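Local coordinates for GGDEF and EAL domain-containing protein (Vibrio cholerae O1 str. 2010EL-1786, PDB 6PWK) that binds the second messenger c-di-GMP as a LapD-type receptor and probably passes the signal on to control large adhesins in cell adhesion and biofilm formation, at residues 21-26 with 89-94. Numbering follows the deposited sequence.
Sequences PVSHLG and IARIST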
loop_
_atom_site.group_PDB
_atom_site.type_symbol
_atom_site.label_atom_id
_atom_site.label_comp_id
_atom_site.label_asym_id
_atom_site.label_seq_id
_atom_site.Cartn_x
_atom_site.Cartn_y
_atom_site.Cartn_z
ATOM N N PRO A 21 -3.771 -23.150 3.577
ATOM C CA PRO A 21 -4.801 -23.386 4.604
ATOM C C PRO A 21 -6.121 -22.683 4.331
ATOM O O PRO A 21 -7.180 -23.218 4.682
ATOM C CB PRO A 21 -4.140 -22.861 5.887
ATOM C CG PRO A 21 -2.673 -22.896 5.606
ATOM C CD PRO A 21 -2.534 -22.590 4.147
ATOM N N VAL A 22 -6.094 -21.501 3.716
ATOM C CA VAL A 22 -7.324 -20.736 3.519
ATOM C C VAL A 22 -8.218 -21.418 2.490
ATOM O O VAL A 22 -9.357 -21.800 2.785
ATOM C CB VAL A 22 -7.001 -19.290 3.108
ATOM C CG1 VAL A 22 -8.272 -18.454 3.070
ATOM C CG2 VAL A 22 -5.980 -18.683 4.058
ATOM N N SER A 23 -7.714 -21.582 1.267
ATOM C CA SER A 23 -8.522 -22.129 0.184
ATOM C C SER A 23 -8.683 -23.641 0.267
ATOM O O SER A 23 -9.573 -24.188 -0.392
ATOM C CB SER A 23 -7.905 -21.763 -1.167
ATOM O OG SER A 23 -6.617 -22.338 -1.310
ATOM N N HIS A 24 -7.850 -24.320 1.055
ATOM C CA HIS A 24 -7.787 -25.782 1.073
ATOM C C HIS A 24 -7.516 -26.345 -0.321
ATOM O O HIS A 24 -7.935 -27.457 -0.652
ATOM C CB HIS A 24 -9.057 -26.401 1.668
ATOM C CG HIS A 24 -8.853 -27.775 2.226
ATOM N ND1 HIS A 24 -8.224 -28.001 3.432
ATOM C CD2 HIS A 24 -9.184 -28.994 1.740
ATOM C CE1 HIS A 24 -8.182 -29.301 3.666
ATOM N NE2 HIS A 24 -8.757 -29.926 2.655
ATOM N N LEU A 25 -6.823 -25.568 -1.148
ATOM C CA LEU A 25 -6.325 -25.992 -2.446
ATOM C C LEU A 25 -4.806 -26.073 -2.387
ATOM O O LEU A 25 -4.184 -25.746 -1.374
ATOM C CB LEU A 25 -6.779 -25.025 -3.544
ATOM C CG LEU A 25 -8.263 -24.978 -3.902
ATOM C CD1 LEU A 25 -8.531 -23.837 -4.870
ATOM C CD2 LEU A 25 -8.705 -26.303 -4.499
ATOM N N GLY A 26 -4.205 -26.514 -3.487
ATOM C CA GLY A 26 -2.760 -26.472 -3.583
ATOM C C GLY A 26 -2.250 -25.046 -3.539
ATOM O O GLY A 26 -2.905 -24.114 -4.008
ATOM N N ILE A 89 -5.791 -27.796 -9.438
ATOM C CA ILE A 89 -6.385 -26.529 -9.027
ATOM C C ILE A 89 -5.595 -26.029 -7.828
ATOM O O ILE A 89 -5.502 -26.723 -6.808
ATOM C CB ILE A 89 -7.876 -26.668 -8.686
ATOM C CG1 ILE A 89 -8.643 -27.254 -9.873
ATOM C CG2 ILE A 89 -8.458 -25.314 -8.301
ATOM C CD1 ILE A 89 -10.137 -27.338 -9.653
ATOM N N ALA A 90 -5.022 -24.836 -7.951
ATOM C CA ALA A 90 -4.163 -24.296 -6.911
ATOM C C ALA A 90 -4.414 -22.804 -6.754
ATOM O O ALA A 90 -4.968 -22.146 -7.637
ATOM C CB ALA A 90 -2.682 -24.551 -7.216
ATOM N N ARG A 91 -3.996 -22.281 -5.605
ATOM C CA ARG A 91 -4.059 -20.852 -5.309
ATOM C C ARG A 91 -2.646 -20.301 -5.467
ATOM O O ARG A 91 -1.828 -20.387 -4.548
ATOM C CB ARG A 91 -4.615 -20.611 -3.911
ATOM C CG ARG A 91 -4.870 -19.153 -3.583
ATOM C CD ARG A 91 -5.294 -18.993 -2.136
ATOM N NE ARG A 91 -5.409 -17.591 -1.748
ATOM C CZ ARG A 91 -5.426 -17.168 -0.490
ATOM N NH1 ARG A 91 -5.326 -18.039 0.504
ATOM N NH2 ARG A 91 -5.536 -15.874 -0.223
ATOM N N ILE A 92 -2.359 -19.738 -6.643
ATOM C CA ILE A 92 -0.991 -19.353 -6.979
ATOM C C ILE A 92 -0.606 -17.987 -6.426
ATOM O O ILE A 92 0.586 -17.652 -6.402
ATOM C CB ILE A 92 -0.794 -19.371 -8.504
ATOM C CG1 ILE A 92 -1.601 -18.249 -9.161
ATOM C CG2 ILE A 92 -1.212 -20.718 -9.075
ATOM C CD1 ILE A 92 -1.520 -18.251 -10.669
ATOM N N SER A 93 -1.572 -17.186 -5.992
ATOM C CA SER A 93 -1.292 -15.891 -5.388
ATOM C C SER A 93 -2.466 -15.523 -4.491
ATOM O O SER A 93 -3.372 -16.331 -4.263
ATOM C CB SER A 93 -1.026 -14.828 -6.463
ATOM O OG SER A 93 -1.900 -13.722 -6.311
ATOM N N THR A 94 -2.448 -14.292 -3.978
ATOM C CA THR A 94 -3.449 -13.883 -2.999
ATOM C C THR A 94 -4.853 -13.905 -3.594
ATOM O O THR A 94 -5.796 -14.399 -2.966
ATOM C CB THR A 94 -3.116 -12.491 -2.462
ATOM O OG1 THR A 94 -1.772 -12.480 -1.963
ATOM C CG2 THR A 94 -4.067 -12.112 -1.335
#
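Fully extended from CG to NE, with CG anti to the backbone N (chi1 -173°), Arg-91 runs its aliphatic chain past Ser-23 and brings its guanidinium group to Val-22. Ser-23 turns OG in between its own N and carbonyl carbon (chi1 63°), where it accepts from Leu-25 N at 3.2 Å and closes an ST turn. This is the GGDEF domain, where the loop between helix 3-18 and helix 28-41 meets the outermost strand 88-90 of the central sheet. A single bridge between Gly-26 and Ala-90 joins the backbones, and Arg-91 N donates to Gly-26 O at 2.7 Å. On the Ile-89 side of the bridge, Leu-25 CD1 lies 3.7 Å from Ile-89 CG2, the two side chains crossing at a slant, while Leu-25 also packs on Ala-75 of helix 53-80 and on Phe-97. Along the arginine chain, Arg-91 CD passes 3.7 Å from Ser-23 OG. NH1 forms a salt bridge with Asp-20, whose carboxylate also hydrogen-bonds Ser-23 OG. Ile-92 O accepts from Arg-28, a residue of a c-di-GMP pocket, so the contact borders a ligand site. Val-22 CB stands 3.3 Å from Arg-91 NH1, obliquely to the guanidinium. Arg-91 NH2 reaches Thr-94 O at 3.1 Å, on a lone pair in the carbonyl plane, with that oxygen only 1° out of the guanidinium plane.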